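Local coordinates for protein haloacid delahogenase-like family hydrolase (Xanthomonas campestris pv. campestris, PDB 2PKE) that probably acts as a magnesium-dependent phosphatase of the haloacid dehalogenase superfamily, with a magnesium ion bound at the end of a central parallel sheet, at residues A[23-28]-A[148-153]; A[77-82]-A[97-102]; A[115-120]-A[234-239]; A[158-163]-A[168-173]. All blocks are in the same frame, centred on the assembly; numbering follows the deposited sequence. Where two conformers were deposited one is given.

In the fold
The chain first forms strand 15-18, near the middle of a parallel sheet, and then the loop that opens contact 1. Before that loop closes at 148-153, the chain passes through a set of helices, consistent with a helical cap of the HAD superfamily, where contact 2 closes a short hairpin between helices 72-86 and 93-107. Contact 3 opens at 115-120, before contact 1 has closed, so contacts 1 and 3 cross; they touch through L24 and V117. Contact 4 follows contact 1 within the long span of contact 3, tying strand 157-160, outermost in this chain's sheet, to its helix. Contact 3 brings helix 236-250 back against helix 117-125. Contacts 2 and 4 both reach the second subunit.

Contact 1: A[23-28]-A[148-153]; sequences TLWKSE and SGLSDL
W25 and S148 bring the two backbones nearest, with their CA atoms 7.3 Å apart, and no hydrogen bond joins the loop 23-28 to the turn 148-153. Contact is made by side chains alone. The benzo part of the W25 indole comes up to S148, CE3 lying 3.8 Å from S148 CB in an oblique approach. At the edge of the same ring sits L150 CD1, which also reaches back to L24 CB at 4.0 Å, so one methyl of a branched leucine fills the angle between two neighbours. W25 takes the crowded position, CG between its backbone N and carbonyl carbon (chi1 51°). Its NE1 is bonded to OD1 of D21, a magnesium ligand, which ties this packing to the metal site. S148 is small enough to lie against the ring while shaping the turn: its OG accepts from L150 N at 3.0 Å (N-H...O 160°), an ST turn, and is also bonded to I145 O. Between them G149 ends the helix with positive phi, a conformation easy for glycine. The cluster is walled by helix 138-148 through I145, by helix 117-125 through V117 and V121, and by L132 of strand 129-135.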
loop_
_atom_site.group_PDB
_atom_site.type_symbol
_atom_site.label_atom_id
_atom_site.label_comp_id
_atom_site.label_asym_id
_atom_site.label_seq_id
_atom_site.Cartn_x
_atom_site.Cartn_y
_atom_site.Cartn_z
ATOM N N THR A 23 -16.152 -7.225 7.645
ATOM C CA THR A 23 -15.894 -8.082 8.802
ATOM C C THR A 23 -15.918 -7.196 10.093
ATOM O O THR A 23 -16.727 -7.432 11.010
ATOM C CB THR A 23 -14.547 -8.848 8.707
ATOM O OG1 THR A 23 -14.575 -9.755 7.597
ATOM C CG2 THR A 23 -14.288 -9.607 10.013
ATOM N N LEU A 24 -15.030 -6.198 10.150
ATOM C CA LEU A 24 -15.015 -5.220 11.247
ATOM C C LEU A 24 -15.902 -3.987 10.979
ATOM O O LEU A 24 -16.425 -3.394 11.912
ATOM C CB LEU A 24 -13.585 -4.758 11.561
ATOM C CG LEU A 24 -12.537 -5.832 11.877
ATOM C CD1 LEU A 24 -11.186 -5.155 11.955
ATOM C CD2 LEU A 24 -12.880 -6.541 13.157
ATOM N N TRP A 25 -16.026 -3.582 9.720
ATOM C CA TRP A 25 -16.798 -2.378 9.388
ATOM C C TRP A 25 -17.494 -2.627 8.064
ATOM O O TRP A 25 -17.124 -3.531 7.328
ATOM C CB TRP A 25 -15.872 -1.111 9.317
ATOM C CG TRP A 25 -14.663 -1.279 8.457
ATOM C CD1 TRP A 25 -14.655 -1.393 7.097
ATOM C CD2 TRP A 25 -13.304 -1.413 8.879
ATOM N NE1 TRP A 25 -13.386 -1.568 6.643
ATOM C CE2 TRP A 25 -12.524 -1.572 7.709
ATOM C CE3 TRP A 25 -12.661 -1.376 10.128
ATOM C CZ2 TRP A 25 -11.138 -1.733 7.739
ATOM C CZ3 TRP A 25 -11.289 -1.514 10.155
ATOM C CH2 TRP A 25 -10.538 -1.721 8.983
ATOM N N LYS A 26 -18.467 -1.787 7.746
ATOM C CA LYS A 26 -19.200 -1.860 6.475
ATOM C C LYS A 26 -18.358 -1.266 5.346
ATOM O O LYS A 26 -17.699 -0.243 5.529
ATOM C CB LYS A 26 -20.541 -1.151 6.593
ATOM C CG LYS A 26 -21.369 -1.705 7.734
ATOM C CD LYS A 26 -22.788 -1.204 7.709
ATOM C CE LYS A 26 -23.505 -1.520 9.036
ATOM N N SER A 27 -18.364 -1.939 4.204
ATOM C CA SER A 27 -17.578 -1.521 3.039
ATOM C C SER A 27 -18.339 -1.748 1.757
ATOM O O SER A 27 -18.444 -0.877 0.927
ATOM C CB SER A 27 -16.287 -2.310 2.952
ATOM O OG SER A 27 -15.578 -1.991 1.785
ATOM N N GLU A 28 -18.854 -2.950 1.619
ATOM C CA GLU A 28 -19.539 -3.337 0.416
ATOM C C GLU A 28 -20.732 -2.424 0.123
ATOM O O GLU A 28 -21.015 -2.144 -1.017
ATOM C CB GLU A 28 -20.015 -4.788 0.516
ATOM C CG GLU A 28 -20.454 -5.339 -0.818
ATOM C CD GLU A 28 -19.314 -5.368 -1.865
ATOM O OE1 GLU A 28 -18.113 -5.531 -1.492
ATOM O OE2 GLU A 28 -19.629 -5.244 -3.077
ATOM N N SER A 148 -12.323 4.126 12.086
ATOM C CA SER A 148 -13.202 3.116 12.677
ATOM C C SER A 148 -13.339 3.288 14.157
ATOM O O SER A 148 -14.344 2.890 14.708
ATOM C CB SER A 148 -12.727 1.665 12.404
ATOM O OG SER A 148 -11.519 1.366 13.087
ATOM N N GLY A 149 -12.304 3.831 14.794
ATOM C CA GLY A 149 -12.183 3.853 16.245
ATOM C C GLY A 149 -11.515 2.632 16.848
ATOM O O GLY A 149 -11.157 2.634 18.022
ATOM N N LEU A 150 -11.277 1.595 16.041
ATOM C CA LEU A 150 -10.660 0.355 16.522
ATOM C C LEU A 150 -9.117 0.337 16.539
ATOM O O LEU A 150 -8.552 -0.680 16.836
ATOM C CB LEU A 150 -11.132 -0.835 15.650
ATOM C CG LEU A 150 -12.646 -1.115 15.536
ATOM C CD1 LEU A 150 -12.869 -2.121 14.460
ATOM C CD2 LEU A 150 -13.230 -1.629 16.844
ATOM N N SER A 151 -8.453 1.449 16.214
ATOM C CA SER A 151 -6.963 1.545 16.240
ATOM C C SER A 151 -6.299 1.133 17.518
ATOM O O SER A 151 -5.219 0.588 17.507
ATOM C CB SER A 151 -6.490 2.983 15.960
ATOM O OG SER A 151 -6.599 3.239 14.602
ATOM N N ASP A 152 -6.906 1.452 18.637
ATOM C CA ASP A 152 -6.329 1.057 19.905
ATOM C C ASP A 152 -6.228 -0.448 20.061
ATOM O O ASP A 152 -5.376 -0.901 20.815
ATOM C CB ASP A 152 -7.081 1.678 21.102
ATOM C CG ASP A 152 -8.515 1.204 21.193
ATOM O OD1 ASP A 152 -9.188 1.105 20.162
ATOM O OD2 ASP A 152 -8.977 0.956 22.315
ATOM N N LEU A 153 -7.104 -1.219 19.401
ATOM C CA LEU A 153 -7.061 -2.663 19.454
ATOM C C LEU A 153 -6.191 -3.301 18.383
ATOM O O LEU A 153 -5.808 -4.446 18.527
ATOM C CB LEU A 153 -8.469 -3.272 19.307
ATOM C CG LEU A 153 -9.516 -2.914 20.361
ATOM C CD1 LEU A 153 -10.908 -3.359 19.930
ATOM C CD2 LEU A 153 -9.113 -3.582 21.679
#

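Contact 2: A[77-82]-A[97-102]; sequences LSMIET and QRIVEI
M79 and I80 on one helix meet I99 and V100 on the other, the two short segments running antiparallel with 155° between their directions and 9.5 Å between their axes at closest approach. From its CB, I80 sends CG1 out anti to the carbonyl carbon (chi1 -74°), and this methylene comes to 3.8 Å from I99 CG2. One bond further, the terminal CD1 passes on to V100, 3.9 Å from CG2 of that valine. A single unbranched arm thus spans two successive residues of helix 93-107, crossing both side chains at a slant. I99 answers with its own CG2 methyl, which is directed between two neighbours: besides I80 CG1 it touches M79 CB at 3.7 Å. M79, present as selenomethionine, therefore touches I99 through the root of its side chain and not through selenium. Away from the interface, S78 O accepts T82 OG1 at 2.6 Å and T82 N from opposite faces of its plane. V100 also packs on F68 of the second subunit, while E81 makes a salt bridge to R104 and a hydrogen bond to Q97 of that subunit. The closest contacts between the two segments are all carbon to carbon, and the beta-branched I80, I99 and V100, with few rotamers, suit such a place: with no hydrogen bond crossing between the segments, the joint depends on shape and on the burial of apolar surface.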
loop_
_atom_site.group_PDB
_atom_site.type_symbol
_atom_site.label_atom_id
_atom_site.label_comp_id
_atom_site.label_asym_id
_atom_site.label_seq_id
_atom_site.Cartn_x
_atom_site.Cartn_y
_atom_site.Cartn_z
ATOM N N LEU A 77 -10.835 4.100 -12.226
ATOM C CA LEU A 77 -10.200 4.027 -13.544
ATOM C C LEU A 77 -10.820 2.933 -14.429
ATOM O O LEU A 77 -11.005 3.146 -15.636
ATOM C CB LEU A 77 -8.707 3.798 -13.404
ATOM C CG LEU A 77 -7.946 5.001 -12.853
ATOM C CD1 LEU A 77 -6.582 4.477 -12.415
ATOM C CD2 LEU A 77 -7.836 6.212 -13.854
ATOM N N SER A 78 -11.172 1.799 -13.835
ATOM C CA SER A 78 -11.878 0.755 -14.605
ATOM C C SER A 78 -13.295 1.228 -15.010
ATOM O O SER A 78 -13.767 0.913 -16.077
ATOM C CB SER A 78 -11.932 -0.528 -13.819
ATOM O OG SER A 78 -10.615 -1.066 -13.597
HETATM N N MSE A 79 -13.971 1.973 -14.142
HETATM C CA MSE A 79 -15.281 2.552 -14.465
HETATM C C MSE A 79 -15.170 3.542 -15.580
HETATM O O MSE A 79 -16.063 3.632 -16.374
HETATM C CB MSE A 79 -15.910 3.251 -13.263
HETATM C CG MSE A 79 -16.456 2.297 -12.220
HETATM SE SE MSE A 79 -17.306 3.287 -10.792
HETATM C CE MSE A 79 -18.281 1.744 -10.104
ATOM N N ILE A 80 -14.121 4.345 -15.614
ATOM C CA ILE A 80 -13.988 5.369 -16.662
ATOM C C ILE A 80 -13.858 4.622 -18.001
ATOM O O ILE A 80 -14.569 4.905 -19.005
ATOM C CB ILE A 80 -12.786 6.358 -16.411
ATOM C CG1 ILE A 80 -13.123 7.361 -15.276
ATOM C CG2 ILE A 80 -12.430 7.113 -17.713
ATOM C CD1 ILE A 80 -11.909 7.950 -14.509
ATOM N N GLU A 81 -12.962 3.647 -17.991
ATOM C CA GLU A 81 -12.660 2.847 -19.169
ATOM C C GLU A 81 -13.903 2.111 -19.662
ATOM O O GLU A 81 -14.204 2.085 -20.850
ATOM C CB GLU A 81 -11.511 1.915 -18.799
ATOM C CG GLU A 81 -10.694 1.397 -19.927
ATOM C CD GLU A 81 -9.270 1.048 -19.487
ATOM O OE1 GLU A 81 -9.101 0.315 -18.483
ATOM O OE2 GLU A 81 -8.321 1.520 -20.150
ATOM N N THR A 82 -14.648 1.532 -18.738
ATOM C CA THR A 82 -15.902 0.845 -19.073
ATOM C C THR A 82 -16.969 1.767 -19.677
ATOM O O THR A 82 -17.664 1.382 -20.641
ATOM C CB THR A 82 -16.519 0.210 -17.836
ATOM O OG1 THR A 82 -15.569 -0.643 -17.176
ATOM C CG2 THR A 82 -17.725 -0.621 -18.211
ATOM N N GLN A 97 -16.183 13.226 -15.103
ATOM C CA GLN A 97 -16.005 13.998 -13.886
ATOM C C GLN A 97 -16.793 13.368 -12.746
ATOM O O GLN A 97 -16.247 13.119 -11.660
ATOM C CB GLN A 97 -16.469 15.443 -14.089
ATOM C CG GLN A 97 -16.237 16.359 -12.888
ATOM C CD GLN A 97 -15.964 17.770 -13.322
ATOM O OE1 GLN A 97 -16.808 18.408 -13.957
ATOM N NE2 GLN A 97 -14.772 18.269 -13.011
ATOM N N ARG A 98 -18.066 13.088 -13.029
ATOM C CA ARG A 98 -18.980 12.443 -12.075
ATOM C C ARG A 98 -18.549 11.039 -11.652
ATOM O O ARG A 98 -18.732 10.643 -10.518
ATOM C CB ARG A 98 -20.423 12.448 -12.624
ATOM C CG ARG A 98 -21.124 13.728 -12.338
ATOM C CD ARG A 98 -22.225 14.056 -13.280
ATOM N NE ARG A 98 -23.120 12.960 -13.642
ATOM C CZ ARG A 98 -24.337 12.747 -13.144
ATOM N NH1 ARG A 98 -24.833 13.502 -12.174
ATOM N NH2 ARG A 98 -25.069 11.745 -13.614
ATOM N N ILE A 99 -17.948 10.289 -12.553
ATOM C CA ILE A 99 -17.370 8.996 -12.196
ATOM C C ILE A 99 -16.165 9.210 -11.269
ATOM O O ILE A 99 -16.021 8.498 -10.260
ATOM C CB ILE A 99 -16.958 8.223 -13.420
ATOM C CG1 ILE A 99 -18.215 7.812 -14.221
ATOM C CG2 ILE A 99 -16.117 6.988 -13.036
ATOM C CD1 ILE A 99 -17.904 7.197 -15.530
ATOM N N VAL A 100 -15.297 10.174 -11.578
ATOM C CA VAL A 100 -14.176 10.446 -10.668
ATOM C C VAL A 100 -14.707 10.774 -9.262
ATOM O O VAL A 100 -14.125 10.337 -8.279
ATOM C CB VAL A 100 -13.253 11.583 -11.160
ATOM C CG1 VAL A 100 -12.215 11.982 -10.045
ATOM C CG2 VAL A 100 -12.587 11.195 -12.504
ATOM N N GLU A 101 -15.791 11.535 -9.160
ATOM C CA GLU A 101 -16.385 11.878 -7.850
ATOM C C GLU A 101 -16.912 10.676 -7.113
ATOM O O GLU A 101 -16.755 10.593 -5.906
ATOM C CB GLU A 101 -17.503 12.897 -7.958
ATOM C CG GLU A 101 -17.059 14.233 -8.526
ATOM C CD GLU A 101 -16.181 15.047 -7.581
ATOM O OE1 GLU A 101 -15.965 14.623 -6.417
ATOM O OE2 GLU A 101 -15.721 16.129 -8.021
ATOM N N ILE A 102 -17.528 9.737 -7.818
ATOM C CA ILE A 102 -17.900 8.471 -7.203
ATOM C C ILE A 102 -16.691 7.866 -6.510
ATOM O O ILE A 102 -16.749 7.387 -5.385
ATOM C CB ILE A 102 -18.415 7.434 -8.228
ATOM C CG1 ILE A 102 -19.682 7.923 -8.916
ATOM C CG2 ILE A 102 -18.733 6.108 -7.505
ATOM C CD1 ILE A 102 -20.184 6.958 -9.967
#

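Contact 3: A[115-120]-A[234-239]; sequences AGVREA and SGWPAA
A120, whose N donates to G116 O at 3.1 Å in the first turn of its helix, meets the W236 indole with its CB. That methyl stands 3.7 Å from W236 CE3, approaching obliquely, and a residue no larger than alanine lets the two helices come this close. V117, one turn earlier, reaches the far end of the benzo ring: its CG2 lies 4.0 Å from W236 CH2. The valine's chi1 of 163° leaves CG1 anti to the backbone N and puts CG2 beside that N, the branch that touches the indole. P237 adds its ring from the first turn of the second helix, where its lack of an N-H costs little; CG lies 3.8 Å from A120 O, and CD is 4.2 Å from A120 CB. No hydrogen bond crosses the contact, and the indole's polar end is bonded elsewhere, NE1 to T206 OG1. G116, at the N-cap of helix 117-125, has positive phi (90°), which glycine adopts without strain. Helix 236-250 thus packs against helix 117-125, where P237 also touches A123 and I124, while W236 reaches inward to T23 in the loop after strand 15-18 and to I204 on strand 202-205.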
loop_
_atom_site.group_PDB
_atom_site.type_symbol
_atom_site.label_atom_id
_atom_site.label_comp_id
_atom_site.label_asym_id
_atom_site.label_seq_id
_atom_site.Cartn_x
_atom_site.Cartn_y
_atom_site.Cartn_z
ATOM N N ALA A 115 -22.095 -3.853 14.376
ATOM C CA ALA A 115 -22.587 -4.119 15.722
ATOM C C ALA A 115 -21.894 -5.304 16.370
ATOM O O ALA A 115 -21.857 -6.391 15.791
ATOM C CB ALA A 115 -24.114 -4.361 15.706
ATOM N N GLY A 116 -21.336 -5.069 17.563
ATOM C CA GLY A 116 -20.730 -6.106 18.389
ATOM C C GLY A 116 -19.259 -6.369 18.164
ATOM O O GLY A 116 -18.631 -7.122 18.920
ATOM N N VAL A 117 -18.693 -5.735 17.141
ATOM C CA VAL A 117 -17.317 -6.007 16.746
ATOM C C VAL A 117 -16.325 -5.586 17.811
ATOM O O VAL A 117 -15.499 -6.375 18.233
ATOM C CB VAL A 117 -17.002 -5.398 15.382
ATOM C CG1 VAL A 117 -15.502 -5.293 15.130
ATOM C CG2 VAL A 117 -17.691 -6.228 14.290
ATOM N N ARG A 118 -16.445 -4.364 18.321
ATOM C CA ARG A 118 -15.466 -3.874 19.278
ATOM C C ARG A 118 -15.426 -4.748 20.501
ATOM O O ARG A 118 -14.325 -5.024 21.039
ATOM C CB ARG A 118 -15.756 -2.403 19.654
ATOM C CG ARG A 118 -14.739 -1.792 20.567
ATOM C CD ARG A 118 -14.872 -0.291 20.800
ATOM N NE ARG A 118 -13.778 -0.114 21.697
ATOM C CZ ARG A 118 -12.571 0.303 21.378
ATOM N NH1 ARG A 118 -12.292 0.895 20.225
ATOM N NH2 ARG A 118 -11.660 0.249 22.314
ATOM N N GLU A 119 -16.592 -5.186 20.983
ATOM C CA GLU A 119 -16.615 -6.030 22.197
ATOM C C GLU A 119 -15.982 -7.392 21.920
ATOM O O GLU A 119 -15.290 -7.888 22.744
ATOM C CB GLU A 119 -18.045 -6.284 22.734
ATOM C CG GLU A 119 -18.641 -5.060 23.437
ATOM C CD GLU A 119 -19.306 -4.044 22.502
ATOM O OE1 GLU A 119 -19.264 -4.199 21.241
ATOM O OE2 GLU A 119 -19.889 -3.077 23.061
ATOM N N ALA A 120 -16.317 -7.992 20.776
ATOM C CA ALA A 120 -15.738 -9.287 20.307
ATOM C C ALA A 120 -14.194 -9.205 20.266
ATOM O O ALA A 120 -13.490 -10.017 20.872
ATOM C CB ALA A 120 -16.301 -9.625 18.938
ATOM N N SER A 234 -20.626 -11.333 17.849
ATOM C CA SER A 234 -20.767 -11.714 19.255
ATOM C C SER A 234 -20.391 -13.202 19.493
ATOM O O SER A 234 -19.952 -13.592 20.593
ATOM C CB SER A 234 -22.177 -11.389 19.792
ATOM O OG SER A 234 -23.184 -12.142 19.147
ATOM N N GLY A 235 -20.485 -14.014 18.439
ATOM C CA GLY A 235 -20.048 -15.430 18.507
ATOM C C GLY A 235 -18.553 -15.703 18.306
ATOM O O GLY A 235 -18.094 -16.815 18.518
ATOM N N TRP A 236 -17.768 -14.676 17.967
ATOM C CA TRP A 236 -16.382 -14.895 17.615
ATOM C C TRP A 236 -15.521 -15.375 18.793
ATOM O O TRP A 236 -14.689 -16.244 18.596
ATOM C CB TRP A 236 -15.723 -13.632 17.047
ATOM C CG TRP A 236 -16.190 -13.164 15.692
ATOM C CD1 TRP A 236 -16.871 -13.871 14.778
ATOM C CD2 TRP A 236 -15.901 -11.896 15.091
ATOM N NE1 TRP A 236 -17.087 -13.119 13.643
ATOM C CE2 TRP A 236 -16.511 -11.895 13.809
ATOM C CE3 TRP A 236 -15.283 -10.717 15.550
ATOM C CZ2 TRP A 236 -16.451 -10.792 12.950
ATOM C CZ3 TRP A 236 -15.235 -9.620 14.716
ATOM C CH2 TRP A 236 -15.799 -9.663 13.414
ATOM N N PRO A 237 -15.644 -14.742 19.985
ATOM C CA PRO A 237 -14.777 -15.148 21.097
ATOM C C PRO A 237 -14.981 -16.626 21.480
ATOM O O PRO A 237 -13.992 -17.367 21.616
ATOM C CB PRO A 237 -15.168 -14.155 22.222
ATOM C CG PRO A 237 -15.775 -12.976 21.496
ATOM C CD PRO A 237 -16.498 -13.584 20.365
ATOM N N ALA A 238 -16.236 -17.062 21.559
ATOM C CA ALA A 238 -16.564 -18.486 21.821
ATOM C C ALA A 238 -15.975 -19.425 20.751
ATOM O O ALA A 238 -15.485 -20.514 21.053
ATOM C CB ALA A 238 -18.111 -18.687 21.921
ATOM N N ALA A 239 -16.022 -18.983 19.508
ATOM C CA ALA A 239 -15.523 -19.757 18.362
ATOM C C ALA A 239 -14.026 -19.883 18.445
ATOM O O ALA A 239 -13.513 -20.955 18.226
ATOM C CB ALA A 239 -15.982 -19.149 17.003
#

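Contact 4: A[158-163]-A[168-173]; sequences EVVSEK and YARVLS
E158 and R170 form a salt bridge inside a beta-alpha unit of this Rossmann-like sheet: strand 157-160, outermost in this chain's sheet, leads into helix 165-175, which starts the crossover to strand 182-186, and the two short segments run nearly antiparallel (151°). As to charge, R170 NH1 reaches E158 OE2 at 3.1 Å, on the syn side but 33° out of the carboxylate plane, with the oxygen in the guanidinium plane; NH2 adds a weak bond of 3.4 Å to the same oxygen. Carboxylate and guanidinium planes are 54° apart. Apolar contact lies beside it, where V171 packs on the stem of E158, CG2 to CG at 3.8 Å. In van der Waals contact, V160 CG1 comes obliquely to the guanidinium, 3.7 Å from R170 NH2. Another kind joins aliphatic chain and phenol. K163, extended beyond CG, runs past Y168, its CD 3.1 Å from OH, a close approach; Y168 OH is bonded to S191 O. The long lysine carries NZ to D192 and to the magnesium ligand D19, consistent with the conserved lysine of HAD active sites. Where the strand ends, a water accepts from S161 N at 3.1 Å and, weakly, from R170 NH2.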
loop_
_atom_site.group_PDB
_atom_site.type_symbol
_atom_site.label_atom_id
_atom_site.label_comp_id
_atom_site.label_asym_id
_atom_site.label_seq_id
_atom_site.Cartn_x
_atom_site.Cartn_y
_atom_site.Cartn_z
ATOM N N GLU A 158 -1.578 -5.297 8.788
ATOM C CA GLU A 158 -0.862 -5.923 7.679
ATOM C C GLU A 158 -1.705 -5.825 6.434
ATOM O O GLU A 158 -2.735 -6.517 6.281
ATOM C CB GLU A 158 -0.558 -7.373 8.026
ATOM C CG GLU A 158 0.188 -8.149 6.974
ATOM C CD GLU A 158 1.633 -7.726 6.793
ATOM O OE1 GLU A 158 2.178 -7.028 7.687
ATOM O OE2 GLU A 158 2.220 -8.133 5.750
ATOM N N VAL A 159 -1.271 -4.970 5.524
ATOM C CA VAL A 159 -1.903 -4.831 4.238
ATOM C C VAL A 159 -1.065 -5.568 3.189
ATOM O O VAL A 159 0.115 -5.337 3.044
ATOM C CB VAL A 159 -2.077 -3.315 3.819
ATOM C CG1 VAL A 159 -2.844 -3.226 2.511
ATOM C CG2 VAL A 159 -2.848 -2.506 4.928
ATOM N N VAL A 160 -1.726 -6.404 2.415
ATOM C CA VAL A 160 -1.078 -7.220 1.406
ATOM C C VAL A 160 -1.689 -6.982 0.056
ATOM O O VAL A 160 -2.773 -6.452 -0.048
ATOM C CB VAL A 160 -1.236 -8.713 1.750
ATOM C CG1 VAL A 160 -0.773 -8.987 3.150
ATOM C CG2 VAL A 160 -2.656 -9.177 1.570
ATOM N N SER A 161 -1.003 -7.435 -0.978
ATOM C CA SER A 161 -1.511 -7.302 -2.364
ATOM C C SER A 161 -2.532 -8.384 -2.729
ATOM O O SER A 161 -3.510 -8.135 -3.490
ATOM C CB SER A 161 -0.327 -7.286 -3.324
ATOM O OG SER A 161 0.222 -5.963 -3.291
ATOM N N GLU A 162 -2.326 -9.583 -2.174
ATOM C CA GLU A 162 -3.268 -10.665 -2.404
ATOM C C GLU A 162 -3.281 -11.542 -1.181
ATOM O O GLU A 162 -2.250 -11.721 -0.524
ATOM C CB GLU A 162 -2.950 -11.508 -3.635
ATOM C CG GLU A 162 -3.980 -12.629 -3.932
ATOM C CD GLU A 162 -5.349 -12.074 -4.169
ATOM O OE1 GLU A 162 -6.104 -11.890 -3.201
ATOM O OE2 GLU A 162 -5.654 -11.728 -5.327
ATOM N N LYS A 163 -4.459 -12.075 -0.900
ATOM C CA LYS A 163 -4.668 -13.021 0.198
ATOM C C LYS A 163 -4.606 -14.446 -0.376
ATOM O O LYS A 163 -5.544 -14.948 -0.920
ATOM C CB LYS A 163 -5.996 -12.771 0.876
ATOM C CG LYS A 163 -5.907 -11.765 2.039
ATOM C CD LYS A 163 -7.283 -11.539 2.663
ATOM C CE LYS A 163 -7.208 -10.679 3.891
ATOM N NZ LYS A 163 -8.586 -10.205 4.284
ATOM N N TYR A 168 -0.216 -15.464 3.435
ATOM C CA TYR A 168 -0.505 -15.802 4.800
ATOM C C TYR A 168 0.693 -16.459 5.464
ATOM O O TYR A 168 1.051 -16.085 6.581
ATOM C CB TYR A 168 -1.752 -16.634 4.914
ATOM C CG TYR A 168 -3.062 -15.889 4.816
ATOM C CD1 TYR A 168 -3.515 -15.072 5.855
ATOM C CD2 TYR A 168 -3.884 -16.040 3.697
ATOM C CE1 TYR A 168 -4.797 -14.391 5.734
ATOM C CE2 TYR A 168 -5.127 -15.406 3.604
ATOM C CZ TYR A 168 -5.555 -14.578 4.628
ATOM O OH TYR A 168 -6.777 -13.939 4.554
ATOM N N ALA A 169 1.365 -17.395 4.774
ATOM C CA ALA A 169 2.557 -18.060 5.353
ATOM C C ALA A 169 3.687 -17.053 5.660
ATOM O O ALA A 169 4.355 -17.140 6.691
ATOM C CB ALA A 169 3.055 -19.146 4.401
ATOM N N ARG A 170 3.853 -16.088 4.764
ATOM C CA ARG A 170 4.848 -15.062 4.932
ATOM C C ARG A 170 4.535 -14.227 6.185
ATOM O O ARG A 170 5.422 -13.991 7.030
ATOM C CB ARG A 170 4.905 -14.206 3.683
ATOM C CG ARG A 170 5.747 -12.967 3.893
ATOM C CD ARG A 170 5.732 -12.015 2.725
ATOM N NE ARG A 170 4.506 -11.245 2.465
ATOM C CZ ARG A 170 3.868 -10.400 3.294
ATOM N NH1 ARG A 170 4.251 -10.213 4.557
ATOM N NH2 ARG A 170 2.798 -9.739 2.835
ATOM N N VAL A 171 3.263 -13.854 6.346
ATOM C CA VAL A 171 2.844 -13.049 7.498
ATOM C C VAL A 171 3.159 -13.832 8.763
ATOM O O VAL A 171 3.822 -13.311 9.685
ATOM C CB VAL A 171 1.354 -12.673 7.437
ATOM C CG1 VAL A 171 0.893 -12.006 8.727
ATOM C CG2 VAL A 171 1.085 -11.770 6.245
ATOM N N LEU A 172 2.748 -15.096 8.808
ATOM C CA LEU A 172 3.047 -15.921 9.973
ATOM C C LEU A 172 4.510 -16.144 10.238
ATOM O O LEU A 172 4.916 -16.283 11.399
ATOM C CB LEU A 172 2.329 -17.277 9.887
ATOM C CG LEU A 172 0.802 -17.239 9.972
ATOM C CD1 LEU A 172 0.217 -18.665 10.042
ATOM C CD2 LEU A 172 0.287 -16.382 11.130
ATOM N N SER A 173 5.314 -16.220 9.191
ATOM C CA SER A 173 6.751 -16.431 9.387
ATOM C C SER A 173 7.368 -15.247 10.136
ATOM O O SER A 173 8.280 -15.405 10.957
ATOM C CB SER A 173 7.483 -16.634 8.051
ATOM O OG SER A 173 7.673 -15.388 7.405
HETATM O O HOH W 1 1.801 -8.521 -0.215
#